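Local coordinates for protein TetR family transcriptional regulator (Clostridium perfringens, PDB 6AZH) that probably regulates transcription, perhaps of fatty acid metabolism genes, by binding DNA as a dimer through its helix-turn-helix domains, at residues I16-T21 and V29-S34; E52-V57 and F101-S106; E73-E78 and L83-K88; R131-A136 and L149-L154; I159-Y164 and N175-E180. All blocks are in the same frame, centred on the assembly; numbering follows the deposited sequence.

Contact 1 (I16-T21 and V29-S34); sequences INVFAT and VDEIAS
In the DNA-binding domain, Val18 and Phe19 of the first helix, 6-26, pack against Ile32 and the stem of Glu31 on helix 29-36. Val18 carries most of the packing. Its CB sits 4.0 Å from Ile32 CG1, and both of its methyls touch Glu31 CG, CG2 at 3.8 Å and CG1 at 4.0 Å. Glu31 CG is anti to its own backbone N (chi1 176°), which brings it down beside Val18. The chain then bends at CG and carries the carboxylate away, where OE2 forms a salt bridge with Lys35. Helix 29-36 is the first helix of the helix-turn-helix common to TetR-type regulators, and helix 6-26 backs it; the axes of segments 16-21 and 29-34 pass 9.8 Å apart at 135°. Farther along, Ile32 CD1 reaches the Phe19 ring, coming obliquely to CZ at 4.1 Å. The same ring meets Phe54 of helix 50-74 edge-to-face, while Ile32 also leans on Ile11 and Ala15 of the first helix. Within helix 6-26, Thr21 OG1 bonds to Asn17 O at 2.9 Å; the backbone N of Thr21 reaches that carbonyl from the opposite face of its plane, so the oxygen has two donors.

Contact 2 (E52-V57 and F101-S106); sequences EIFNFV and FKMVMS
Met103, a selenomethionine, pushes its side chain from helix 98-106 between Phe54 and Val57 of helix 50-74. The apolar contacts come first. Val57 CG1 presses on the terminal methyl, Met103 CE, at 3.4 Å, tighter than usual for two carbons, and it lies 3.7 Å from SE of the same residue. Lower on the chain, Met103 CG passes Phe54 CE2 at 4.1 Å, the two side chains sliding by each other in opposite directions. A Met-aromatic interaction adds to this: Met103 SE stands 5.4 Å from the centroid of the Phe54 ring, 45° off its normal. Met103 is straight as far as SE and turns only about its CG-SE bond (chi3 80°), which lays CE against Val57. Within helix 98-106, Ser106 OG bonds back to Met103 O at 2.8 Å. Around this core, Phe19 and Tyr24 of helix 6-26 meet the Phe54 ring edge-to-face, Phe12 and Ile16 of the same helix pack on Val57, and helix 98-106 rests through Phe101 and Met105 on helix 147-165, linking the DNA-binding and C-terminal domains.

Contact 3 (E73-E78 and L83-K88); sequences ENLEDE and LKKLFK
Lys85 reaches from helix 79-96 to Asp77 and Leu75, in the turn that precedes that helix. From CB its chain leaves with CG anti to the carbonyl carbon (chi1 -74°) and runs fully extended from there, so the ammonium group is held well out from its helix. CD is the first atom to meet anything across the contact: Leu75 CD1 touches it at 3.8 Å, giving the aliphatic stem an apolar neighbour, and Asp77 OD2 is equally near this CD. CE comes next, 3.5 Å from Asp77 OD2. At the tip, NZ donates to the same Asp77 OD2 at 2.6 Å, a short salt bridge that arrives on the syn side of the carboxylate but 30° out of its plane. The grip is one-sided, since Asp77 OD1 stays 3.9 Å from Lys85 NZ. Asp77 crosses the lysine at about a right angle. The turn itself joins helix 50-74 to helix 79-96 in the C-terminal domain, with Glu78 at the N-cap of the second helix. The nearby ammonium would favour the charged form of the Asp77 carboxylate. At the end of helix 50-74, Glu73 O accepts from Lys82 NZ of helix 79-96 and Glu73 OE1 pairs with Arg131, while the Lys85-Asp77 bridge lies at the surface.

Contact 4 (R131-A136 and L149-L154); sequences RILKEA and LLAHSL
Leu133 drives its branched end into the surface of helix 147-165, between Leu150, Ala151 and Leu154. The tight part belongs to CD1. That methyl presses down on the backbone itself, 3.7 Å from Ala151 N and 3.8 Å from Ala151 CA, and it also touches Ala151 CB at 3.9 Å. The small alanine lets the methyl come this close to the main chain. Leu150 closes in beside it, with CG 3.8 Å from Leu133 CD1 and CD2 3.9 Å from Leu133 CD2. Leu150 CG stands anti to its own backbone N (chi1 180°), a setting that turns the isobutyl group toward the incoming leucine. The two helices here, 113-138 and 147-165, are consecutive in the C-terminal domain, and the axes of segments 131-136 and 149-154 pass 10.3 Å apart at 125°; the second helix goes on to face the second subunit. Looser is the Leu154 side, where Leu154 CD1 and Leu133 CD2 meet tip to tip at 4.1 Å. All four touching residues are buried, and Leu83 of helix 79-96 also packs on Leu133. Away from Leu133, Arg131 and Lys134 of helix 113-138 are exposed, and Arg131 NE forms a salt bridge with Glu73. Along its flank, helix 147-165 meets the second subunit, Leu149 on its Tyr164 and Ser153 on its Ile181.

Contact 5 (I159-Y164 and N175-E180); sequences ISTSLY and NKVIDE
Val177 of helix 174-187 turns both of its methyls toward helix 147-165, one to Thr161 and one to Tyr164. Thr161 and Val177 face each other across the closest backbone pair, their CA atoms 8.4 Å apart, and their side chains slide past one another in opposite directions until Thr161 CG2 meets Val177 CG1 at 3.8 Å. The torsion of the threonine fits this: its CG2 stands anti to the backbone N and comes forward, with OG1 beside that N (chi1 -57°), where it bonds back to Ser157 O of its own helix. The polar atom is thus satisfied inside the helix and the methyl does the packing. Val177 CG2 approaches the Tyr164 ring obliquely and lies 4.2 Å from CE2. Phe172, from the loop joining the two helices, packs on Thr161, Tyr164 and Val177 alike. The Tyr164 ring also meets His152 of the second subunit edge-to-face, and Glu180 OE1 accepts a hydrogen bond from Asp146 N of that subunit. Helices 147-165 and 174-187 thus present residues to the partner chain together, as expected of the four-helix bundle through which TetR-family regulators commonly dimerise.

Overall arrangement
From the N terminus, contact 1 closes first, folding helix 29-36 back on helix 6-26 within the DNA-binding domain. Contact 2 opens next on helix 50-74 and closes the longest loop, returning with helix 98-106; contact 3, the short turn from helix 50-74 into helix 79-96, is nested inside it. Contacts 4 and 5 follow in series, both using helix 147-165, and none of the five loops cross. Contacts 1 and 2 touch through Ile16 and Phe19, contacts 3 and 4 through Glu73-Arg131 and Leu83. Contact 5 borders contact 2 at Ile159 and contact 3 at Ile178. Contacts 1 and 3, centres 36 Å apart, mark opposite sides of the chain's centre.

Contact 1 (I16-T21 and V29-S34)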
# COMPACT_ATOMS: atom_id res chain seq x y z
N ILE A 16 17.81 6.79 0.71
CA ILE A 16 16.39 6.76 1.07
C ILE A 16 15.64 7.88 0.35
O ILE A 16 14.59 7.66 -0.25
CB ILE A 16 16.20 6.86 2.59
CG1 ILE A 16 16.50 5.52 3.25
CG2 ILE A 16 14.78 7.27 2.90
CD1 ILE A 16 16.79 5.62 4.73
N ASN A 17 16.18 9.11 0.41
CA ASN A 17 15.48 10.24 -0.18
C ASN A 17 15.45 10.16 -1.70
O ASN A 17 14.42 10.46 -2.32
CB ASN A 17 16.12 11.55 0.28
CG ASN A 17 15.78 11.87 1.70
OD1 ASN A 17 14.69 11.55 2.18
ND2 ASN A 17 16.72 12.50 2.41
N VAL A 18 16.55 9.73 -2.33
CA VAL A 18 16.56 9.59 -3.79
C VAL A 18 15.54 8.54 -4.22
O VAL A 18 14.68 8.80 -5.08
CB VAL A 18 17.97 9.25 -4.29
CG1 VAL A 18 17.93 8.98 -5.78
CG2 VAL A 18 18.94 10.41 -4.00
N PHE A 19 15.62 7.35 -3.64
CA PHE A 19 14.67 6.29 -3.96
C PHE A 19 13.23 6.73 -3.68
O PHE A 19 12.32 6.43 -4.46
CB PHE A 19 15.00 5.02 -3.17
CG PHE A 19 16.19 4.26 -3.69
CD1 PHE A 19 16.29 3.92 -5.03
CD2 PHE A 19 17.20 3.85 -2.81
CE1 PHE A 19 17.39 3.20 -5.50
CE2 PHE A 19 18.30 3.13 -3.27
CZ PHE A 19 18.40 2.81 -4.62
N ALA A 20 12.99 7.44 -2.57
CA ALA A 20 11.62 7.85 -2.26
C ALA A 20 11.11 8.91 -3.22
O ALA A 20 9.92 8.95 -3.52
CB ALA A 20 11.52 8.36 -0.82
N THR A 21 12.00 9.77 -3.71
CA THR A 21 11.60 10.84 -4.61
C THR A 21 11.38 10.34 -6.03
O THR A 21 10.36 10.63 -6.66
CB THR A 21 12.68 11.94 -4.58
OG1 THR A 21 12.68 12.56 -3.29
CG2 THR A 21 12.41 12.99 -5.66
N VAL A 29 23.21 5.80 -9.01
CA VAL A 29 24.41 5.94 -8.19
C VAL A 29 24.92 7.38 -8.25
O VAL A 29 25.29 7.96 -7.22
CB VAL A 29 25.49 4.93 -8.62
CG1 VAL A 29 26.82 5.27 -7.99
CG2 VAL A 29 25.08 3.52 -8.26
N ASP A 30 24.95 7.97 -9.45
CA ASP A 30 25.44 9.34 -9.62
C ASP A 30 24.73 10.30 -8.68
O ASP A 30 25.37 11.13 -8.01
CB ASP A 30 25.23 9.81 -11.07
CG ASP A 30 26.02 9.02 -12.08
OD1 ASP A 30 27.12 8.51 -11.75
OD2 ASP A 30 25.53 8.92 -13.22
N GLU A 31 23.40 10.22 -8.61
CA GLU A 31 22.64 11.13 -7.78
C GLU A 31 22.84 10.82 -6.30
O GLU A 31 22.95 11.74 -5.48
CB GLU A 31 21.16 11.07 -8.16
CG GLU A 31 20.22 11.92 -7.30
CD GLU A 31 20.37 13.43 -7.52
OE1 GLU A 31 21.22 13.86 -8.33
OE2 GLU A 31 19.61 14.18 -6.87
N ILE A 32 22.91 9.53 -5.94
CA ILE A 32 23.09 9.16 -4.54
C ILE A 32 24.45 9.64 -4.02
O ILE A 32 24.56 10.15 -2.90
CB ILE A 32 22.92 7.64 -4.35
CG1 ILE A 32 21.45 7.25 -4.61
CG2 ILE A 32 23.35 7.22 -2.94
CD1 ILE A 32 21.21 5.76 -4.79
N ALA A 33 25.50 9.51 -4.84
CA ALA A 33 26.82 9.99 -4.42
C ALA A 33 26.79 11.49 -4.19
O ALA A 33 27.30 12.00 -3.19
CB ALA A 33 27.88 9.64 -5.47
N SER A 34 26.18 12.22 -5.13
CA SER A 34 26.09 13.67 -5.03
C SER A 34 25.32 14.08 -3.78
O SER A 34 25.79 14.90 -2.98
CB SER A 34 25.42 14.23 -6.28
OG SER A 34 25.15 15.61 -6.14

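Contact 2 (E52-V57 and F101-S106)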
# COMPACT_ATOMS: atom_id res chain seq x y z
N GLU A 52 22.81 -2.91 -5.17
CA GLU A 52 23.46 -3.20 -3.90
C GLU A 52 23.12 -2.13 -2.87
O GLU A 52 22.89 -2.45 -1.69
CB GLU A 52 24.98 -3.33 -4.09
CG GLU A 52 25.39 -4.66 -4.71
CD GLU A 52 26.88 -5.00 -4.50
OE1 GLU A 52 27.60 -4.23 -3.84
OE2 GLU A 52 27.32 -6.04 -5.03
N ILE A 53 23.06 -0.86 -3.29
CA ILE A 53 22.71 0.20 -2.34
C ILE A 53 21.29 -0.02 -1.83
O ILE A 53 21.03 0.03 -0.63
CB ILE A 53 22.86 1.59 -2.97
CG1 ILE A 53 24.33 1.88 -3.34
CG2 ILE A 53 22.35 2.65 -1.98
CD1 ILE A 53 24.50 3.13 -4.21
N PHE A 54 20.36 -0.27 -2.76
CA PHE A 54 18.97 -0.50 -2.39
C PHE A 54 18.84 -1.60 -1.34
O PHE A 54 18.16 -1.43 -0.33
CB PHE A 54 18.16 -0.86 -3.64
CG PHE A 54 16.70 -1.06 -3.35
CD1 PHE A 54 16.20 -2.31 -3.03
CD2 PHE A 54 15.83 0.03 -3.39
CE1 PHE A 54 14.85 -2.47 -2.75
CE2 PHE A 54 14.47 -0.14 -3.11
CZ PHE A 54 14.00 -1.39 -2.80
N ASN A 55 19.46 -2.77 -1.59
CA ASN A 55 19.28 -3.91 -0.69
C ASN A 55 19.88 -3.63 0.68
O ASN A 55 19.30 -4.01 1.71
CB ASN A 55 19.91 -5.16 -1.31
CG ASN A 55 19.11 -5.68 -2.48
OD1 ASN A 55 17.92 -5.37 -2.63
ND2 ASN A 55 19.76 -6.48 -3.33
N PHE A 56 21.04 -2.97 0.71
CA PHE A 56 21.65 -2.55 1.97
C PHE A 56 20.71 -1.63 2.75
O PHE A 56 20.50 -1.82 3.96
CB PHE A 56 22.99 -1.87 1.66
CG PHE A 56 23.48 -0.97 2.74
CD1 PHE A 56 24.20 -1.49 3.80
CD2 PHE A 56 23.26 0.39 2.68
CE1 PHE A 56 24.66 -0.66 4.80
CE2 PHE A 56 23.72 1.22 3.68
CZ PHE A 56 24.41 0.69 4.73
N VAL A 57 20.11 -0.65 2.06
CA VAL A 57 19.18 0.28 2.72
C VAL A 57 17.98 -0.48 3.29
O VAL A 57 17.57 -0.26 4.44
CB VAL A 57 18.74 1.40 1.76
CG1 VAL A 57 17.66 2.26 2.40
CG2 VAL A 57 19.94 2.28 1.32
N PHE A 101 9.60 4.37 4.21
CA PHE A 101 8.44 3.52 3.98
C PHE A 101 7.89 3.68 2.57
O PHE A 101 7.46 2.70 1.96
CB PHE A 101 7.36 3.81 5.02
CG PHE A 101 6.42 2.67 5.22
CD1 PHE A 101 6.79 1.61 6.04
CD2 PHE A 101 5.20 2.63 4.58
CE1 PHE A 101 5.94 0.55 6.24
CE2 PHE A 101 4.34 1.56 4.77
CZ PHE A 101 4.72 0.52 5.59
N LYS A 102 7.93 4.90 2.02
CA LYS A 102 7.54 5.12 0.62
C LYS A 102 8.46 4.37 -0.34
O LYS A 102 8.00 3.80 -1.34
CB LYS A 102 7.57 6.61 0.29
CG LYS A 102 6.48 7.42 0.95
CD LYS A 102 6.72 8.89 0.69
CE LYS A 102 5.83 9.74 1.56
NZ LYS A 102 6.37 11.12 1.61
N MSE A 103 9.76 4.42 -0.07
CA MSE A 103 10.73 3.67 -0.85
C MSE A 103 10.35 2.19 -0.88
O MSE A 103 10.34 1.57 -1.95
CB MSE A 103 12.11 3.85 -0.24
CG MSE A 103 13.02 2.66 -0.47
SE MSE A 103 14.76 3.00 0.21
CE MSE A 103 14.31 2.65 1.90
N VAL A 104 10.04 1.62 0.30
CA VAL A 104 9.60 0.23 0.39
C VAL A 104 8.33 0.02 -0.42
O VAL A 104 8.25 -0.88 -1.26
CB VAL A 104 9.38 -0.17 1.87
CG1 VAL A 104 8.68 -1.52 1.97
CG2 VAL A 104 10.69 -0.23 2.63
N MSE A 105 7.32 0.84 -0.17
CA MSE A 105 6.05 0.68 -0.85
C MSE A 105 6.16 0.76 -2.35
O MSE A 105 5.45 0.07 -3.06
CB MSE A 105 5.03 1.71 -0.37
CG MSE A 105 4.81 1.67 1.09
SE MSE A 105 3.83 0.02 1.44
CE MSE A 105 5.26 -1.02 2.37
N SER A 106 7.07 1.60 -2.84
CA SER A 106 7.20 1.74 -4.29
C SER A 106 7.73 0.47 -4.96
O SER A 106 7.53 0.29 -6.16
CB SER A 106 8.09 2.93 -4.61
OG SER A 106 9.45 2.62 -4.39

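Contact 3 (E73-E78 and L83-K88)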
# COMPACT_ATOMS: atom_id res chain seq x y z
N GLU A 73 6.91 -8.55 21.36
CA GLU A 73 6.73 -9.99 21.53
C GLU A 73 7.29 -10.48 22.86
O GLU A 73 6.74 -11.41 23.46
CB GLU A 73 7.41 -10.75 20.39
CG GLU A 73 6.71 -10.64 19.05
CD GLU A 73 7.24 -11.66 18.06
OE1 GLU A 73 6.91 -12.85 18.22
OE2 GLU A 73 7.99 -11.27 17.14
N ASN A 74 8.39 -9.87 23.33
CA ASN A 74 9.07 -10.33 24.53
C ASN A 74 8.38 -9.88 25.82
O ASN A 74 8.69 -10.42 26.89
CB ASN A 74 10.52 -9.82 24.55
CG ASN A 74 11.43 -10.61 23.61
OD1 ASN A 74 11.12 -11.72 23.20
ND2 ASN A 74 12.57 -10.01 23.27
N LEU A 75 7.48 -8.90 25.75
CA LEU A 75 6.77 -8.44 26.94
C LEU A 75 5.95 -9.56 27.56
O LEU A 75 5.55 -10.51 26.88
CB LEU A 75 5.84 -7.28 26.59
CG LEU A 75 6.41 -6.05 25.90
CD1 LEU A 75 5.28 -5.22 25.33
CD2 LEU A 75 7.26 -5.26 26.88
N GLU A 76 5.68 -9.44 28.86
CA GLU A 76 4.78 -10.37 29.52
C GLU A 76 3.31 -9.98 29.38
O GLU A 76 2.44 -10.74 29.83
CB GLU A 76 5.16 -10.48 31.01
CG GLU A 76 6.62 -10.87 31.20
CD GLU A 76 6.98 -11.13 32.65
OE1 GLU A 76 6.23 -11.85 33.34
OE2 GLU A 76 8.03 -10.61 33.10
N ASP A 77 3.02 -8.82 28.78
CA ASP A 77 1.66 -8.32 28.58
C ASP A 77 0.77 -9.36 27.91
O ASP A 77 1.24 -10.22 27.16
CB ASP A 77 1.68 -7.06 27.71
CG ASP A 77 2.49 -5.93 28.33
OD1 ASP A 77 3.55 -6.21 28.92
OD2 ASP A 77 2.04 -4.77 28.22
N GLU A 78 -0.53 -9.29 28.22
CA GLU A 78 -1.50 -10.08 27.49
C GLU A 78 -1.40 -9.75 26.00
O GLU A 78 -1.10 -8.61 25.63
CB GLU A 78 -2.91 -9.80 27.97
CG GLU A 78 -3.12 -10.22 29.39
CD GLU A 78 -2.95 -11.71 29.58
OE1 GLU A 78 -3.56 -12.48 28.82
OE2 GLU A 78 -2.19 -12.11 30.50
N LEU A 83 -1.08 -6.13 21.05
CA LEU A 83 -1.59 -5.59 19.79
C LEU A 83 -1.80 -4.09 19.88
O LEU A 83 -1.49 -3.35 18.93
CB LEU A 83 -2.91 -6.27 19.37
CG LEU A 83 -2.76 -7.74 18.95
CD1 LEU A 83 -4.15 -8.39 18.80
CD2 LEU A 83 -1.95 -7.87 17.64
N LYS A 84 -2.31 -3.60 21.01
CA LYS A 84 -2.44 -2.16 21.18
C LYS A 84 -1.07 -1.48 21.10
O LYS A 84 -0.94 -0.42 20.46
CB LYS A 84 -3.14 -1.85 22.50
CG LYS A 84 -4.62 -2.24 22.48
CD LYS A 84 -5.15 -2.31 23.92
CE LYS A 84 -6.60 -2.75 24.00
NZ LYS A 84 -7.01 -2.60 25.43
N LYS A 85 -0.05 -2.09 21.70
CA LYS A 85 1.30 -1.51 21.63
C LYS A 85 1.89 -1.64 20.23
O LYS A 85 2.69 -0.79 19.83
CB LYS A 85 2.21 -2.16 22.68
CG LYS A 85 1.90 -1.70 24.12
CD LYS A 85 2.64 -2.47 25.21
CE LYS A 85 2.50 -1.75 26.56
NZ LYS A 85 3.15 -2.50 27.68
N LEU A 86 1.50 -2.67 19.49
CA LEU A 86 1.96 -2.83 18.11
C LEU A 86 1.48 -1.67 17.23
O LEU A 86 2.26 -1.09 16.47
CB LEU A 86 1.47 -4.17 17.56
CG LEU A 86 1.59 -4.33 16.03
CD1 LEU A 86 3.03 -4.50 15.68
CD2 LEU A 86 0.78 -5.55 15.55
N PHE A 87 0.19 -1.32 17.34
CA PHE A 87 -0.35 -0.25 16.51
C PHE A 87 0.36 1.07 16.80
O PHE A 87 0.73 1.80 15.88
CB PHE A 87 -1.86 -0.10 16.72
CG PHE A 87 -2.63 -1.35 16.48
CD1 PHE A 87 -2.20 -2.28 15.55
CD2 PHE A 87 -3.78 -1.61 17.21
CE1 PHE A 87 -2.91 -3.45 15.34
CE2 PHE A 87 -4.50 -2.78 17.00
CZ PHE A 87 -4.07 -3.69 16.06
N LYS A 88 0.59 1.35 18.08
CA LYS A 88 1.26 2.58 18.46
C LYS A 88 2.69 2.60 17.94
O LYS A 88 3.12 3.59 17.33
CB LYS A 88 1.25 2.73 19.98
CG LYS A 88 2.08 3.88 20.50
CD LYS A 88 2.08 3.86 22.03
CE LYS A 88 2.34 5.24 22.59
NZ LYS A 88 3.63 5.80 22.13

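Contact 4 (R131-A136 and L149-L154)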
# COMPACT_ATOMS: atom_id res chain seq x y z
N ARG A 131 2.49 -14.18 15.03
CA ARG A 131 2.76 -14.85 16.30
C ARG A 131 1.94 -14.23 17.44
O ARG A 131 1.41 -14.96 18.28
CB ARG A 131 4.25 -14.81 16.62
CG ARG A 131 5.09 -15.67 15.68
CD ARG A 131 6.50 -15.85 16.20
NE ARG A 131 7.29 -14.63 16.09
CZ ARG A 131 7.97 -14.28 15.00
NH1 ARG A 131 7.97 -15.06 13.92
NH2 ARG A 131 8.67 -13.16 14.99
N ILE A 132 1.84 -12.90 17.49
CA ILE A 132 1.03 -12.27 18.53
C ILE A 132 -0.44 -12.65 18.36
O ILE A 132 -1.13 -12.96 19.34
CB ILE A 132 1.23 -10.75 18.54
CG1 ILE A 132 2.70 -10.40 18.81
CG2 ILE A 132 0.31 -10.07 19.58
CD1 ILE A 132 3.02 -8.95 18.54
N LEU A 133 -0.92 -12.66 17.11
CA LEU A 133 -2.32 -13.01 16.87
C LEU A 133 -2.61 -14.44 17.30
O LEU A 133 -3.66 -14.71 17.91
CB LEU A 133 -2.69 -12.81 15.40
CG LEU A 133 -2.67 -11.36 14.92
CD1 LEU A 133 -2.82 -11.29 13.38
CD2 LEU A 133 -3.74 -10.51 15.59
N LYS A 134 -1.69 -15.36 17.01
CA LYS A 134 -1.91 -16.76 17.41
C LYS A 134 -2.07 -16.88 18.92
O LYS A 134 -2.98 -17.56 19.41
CB LYS A 134 -0.76 -17.63 16.92
CG LYS A 134 -0.98 -19.11 17.19
CD LYS A 134 0.16 -19.95 16.62
CE LYS A 134 -0.26 -21.42 16.49
NZ LYS A 134 0.80 -22.25 15.86
N GLU A 135 -1.20 -16.21 19.67
CA GLU A 135 -1.33 -16.21 21.12
C GLU A 135 -2.64 -15.57 21.56
O GLU A 135 -3.30 -16.07 22.48
CB GLU A 135 -0.15 -15.48 21.76
CG GLU A 135 0.05 -15.84 23.24
CD GLU A 135 1.05 -14.94 23.95
OE1 GLU A 135 0.86 -14.70 25.16
OE2 GLU A 135 2.01 -14.48 23.30
N ALA A 136 -3.02 -14.46 20.91
CA ALA A 136 -4.27 -13.78 21.25
C ALA A 136 -5.47 -14.68 21.01
O ALA A 136 -6.43 -14.67 21.80
CB ALA A 136 -4.41 -12.49 20.44
N LEU A 149 -4.13 -13.71 6.82
CA LEU A 149 -4.92 -12.65 6.21
C LEU A 149 -5.02 -11.45 7.15
O LEU A 149 -4.82 -10.31 6.73
CB LEU A 149 -6.31 -13.17 5.85
CG LEU A 149 -7.24 -12.21 5.11
CD1 LEU A 149 -6.58 -11.75 3.82
CD2 LEU A 149 -8.59 -12.85 4.80
N LEU A 150 -5.33 -11.70 8.43
CA LEU A 150 -5.44 -10.61 9.39
C LEU A 150 -4.10 -9.89 9.57
O LEU A 150 -4.04 -8.65 9.54
CB LEU A 150 -5.94 -11.13 10.73
CG LEU A 150 -6.09 -10.07 11.82
CD1 LEU A 150 -6.97 -8.92 11.34
CD2 LEU A 150 -6.69 -10.70 13.08
N ALA A 151 -3.01 -10.65 9.75
CA ALA A 151 -1.72 -10.01 9.96
C ALA A 151 -1.34 -9.12 8.79
O ALA A 151 -0.77 -8.04 8.98
CB ALA A 151 -0.63 -11.06 10.18
N HIS A 152 -1.67 -9.54 7.56
CA HIS A 152 -1.38 -8.66 6.43
C HIS A 152 -2.26 -7.42 6.44
O HIS A 152 -1.82 -6.35 6.02
CB HIS A 152 -1.55 -9.42 5.11
CG HIS A 152 -0.36 -10.24 4.75
ND1 HIS A 152 -0.07 -11.43 5.38
CD2 HIS A 152 0.64 -10.04 3.85
CE1 HIS A 152 1.05 -11.94 4.87
NE2 HIS A 152 1.49 -11.11 3.94
N SER A 153 -3.50 -7.55 6.93
CA SER A 153 -4.36 -6.38 7.09
C SER A 153 -3.80 -5.42 8.12
O SER A 153 -3.93 -4.20 7.97
CB SER A 153 -5.78 -6.82 7.49
OG SER A 153 -6.45 -7.37 6.37
N LEU A 154 -3.21 -5.95 9.20
CA LEU A 154 -2.64 -5.08 10.22
C LEU A 154 -1.41 -4.36 9.71
O LEU A 154 -1.23 -3.16 9.98
CB LEU A 154 -2.29 -5.87 11.48
CG LEU A 154 -3.44 -6.61 12.15
CD1 LEU A 154 -2.99 -7.06 13.53
CD2 LEU A 154 -4.65 -5.71 12.22

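Contact 5 (I159-Y164 and N175-E180)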
# COMPACT_ATOMS: atom_id res chain seq x y z
N ILE A 159 0.03 1.02 5.06
CA ILE A 159 0.07 1.43 3.67
C ILE A 159 -1.04 2.43 3.38
O ILE A 159 -0.80 3.50 2.80
CB ILE A 159 -0.01 0.21 2.73
CG1 ILE A 159 1.10 -0.78 3.10
CG2 ILE A 159 0.09 0.68 1.28
CD1 ILE A 159 1.19 -2.01 2.22
N SER A 160 -2.27 2.09 3.77
CA SER A 160 -3.38 3.01 3.51
C SER A 160 -3.23 4.29 4.32
O SER A 160 -3.59 5.37 3.83
CB SER A 160 -4.72 2.31 3.80
OG SER A 160 -4.77 1.84 5.12
N THR A 161 -2.66 4.21 5.52
CA THR A 161 -2.43 5.42 6.30
C THR A 161 -1.33 6.28 5.67
O THR A 161 -1.42 7.51 5.68
CB THR A 161 -2.09 5.07 7.75
OG1 THR A 161 -3.16 4.29 8.28
CG2 THR A 161 -1.94 6.33 8.59
N SER A 162 -0.29 5.65 5.13
CA SER A 162 0.73 6.40 4.40
C SER A 162 0.11 7.19 3.26
O SER A 162 0.53 8.31 2.97
CB SER A 162 1.80 5.47 3.86
OG SER A 162 2.64 5.00 4.88
N LEU A 163 -0.87 6.60 2.57
CA LEU A 163 -1.53 7.32 1.50
C LEU A 163 -2.38 8.46 2.06
O LEU A 163 -2.40 9.57 1.50
CB LEU A 163 -2.39 6.35 0.68
CG LEU A 163 -3.12 6.95 -0.51
CD1 LEU A 163 -2.10 7.39 -1.56
CD2 LEU A 163 -4.09 5.95 -1.08
N TYR A 164 -3.07 8.20 3.16
CA TYR A 164 -3.81 9.24 3.85
C TYR A 164 -2.91 10.38 4.31
O TYR A 164 -3.30 11.55 4.25
CB TYR A 164 -4.54 8.61 5.04
CG TYR A 164 -5.26 9.55 5.96
CD1 TYR A 164 -6.50 10.07 5.61
CD2 TYR A 164 -4.75 9.85 7.22
CE1 TYR A 164 -7.20 10.91 6.47
CE2 TYR A 164 -5.44 10.68 8.09
CZ TYR A 164 -6.67 11.21 7.71
OH TYR A 164 -7.38 12.04 8.55
N ASN A 175 -1.03 10.79 16.74
CA ASN A 175 -1.66 10.25 17.94
C ASN A 175 -3.15 10.03 17.73
O ASN A 175 -3.71 9.04 18.23
CB ASN A 175 -1.42 11.18 19.13
CG ASN A 175 0.00 11.10 19.64
OD1 ASN A 175 0.56 10.01 19.77
ND2 ASN A 175 0.60 12.25 19.89
N LYS A 176 -3.80 10.93 17.00
CA LYS A 176 -5.20 10.73 16.67
C LYS A 176 -5.39 9.52 15.76
O LYS A 176 -6.37 8.79 15.89
CB LYS A 176 -5.78 11.99 16.02
CG LYS A 176 -6.05 13.11 17.01
CD LYS A 176 -6.64 14.34 16.33
CE LYS A 176 -6.91 15.46 17.34
NZ LYS A 176 -6.98 16.79 16.67
N VAL A 177 -4.45 9.31 14.83
CA VAL A 177 -4.57 8.18 13.92
C VAL A 177 -4.39 6.87 14.67
O VAL A 177 -5.13 5.91 14.43
CB VAL A 177 -3.55 8.31 12.77
CG1 VAL A 177 -3.50 7.02 11.99
CG2 VAL A 177 -3.95 9.47 11.86
N ILE A 178 -3.41 6.80 15.58
CA ILE A 178 -3.25 5.61 16.40
C ILE A 178 -4.53 5.29 17.14
O ILE A 178 -5.01 4.16 17.13
CB ILE A 178 -2.07 5.79 17.38
CG1 ILE A 178 -0.75 5.76 16.64
CG2 ILE A 178 -2.05 4.67 18.42
CD1 ILE A 178 0.43 6.27 17.48
N ASP A 179 -5.12 6.30 17.79
CA ASP A 179 -6.32 6.05 18.59
C ASP A 179 -7.47 5.58 17.71
O ASP A 179 -8.20 4.65 18.09
CB ASP A 179 -6.71 7.31 19.37
CG ASP A 179 -5.77 7.59 20.53
OD1 ASP A 179 -4.96 6.70 20.88
OD2 ASP A 179 -5.83 8.71 21.08
N GLU A 180 -7.66 6.21 16.55
CA GLU A 180 -8.79 5.86 15.69
C GLU A 180 -8.62 4.48 15.10
O GLU A 180 -9.56 3.68 15.07
CB GLU A 180 -8.96 6.89 14.56
CG GLU A 180 -9.48 8.26 14.98
CD GLU A 180 -10.88 8.57 14.45
OE1 GLU A 180 -11.52 7.68 13.84
OE2 GLU A 180 -11.34 9.72 14.66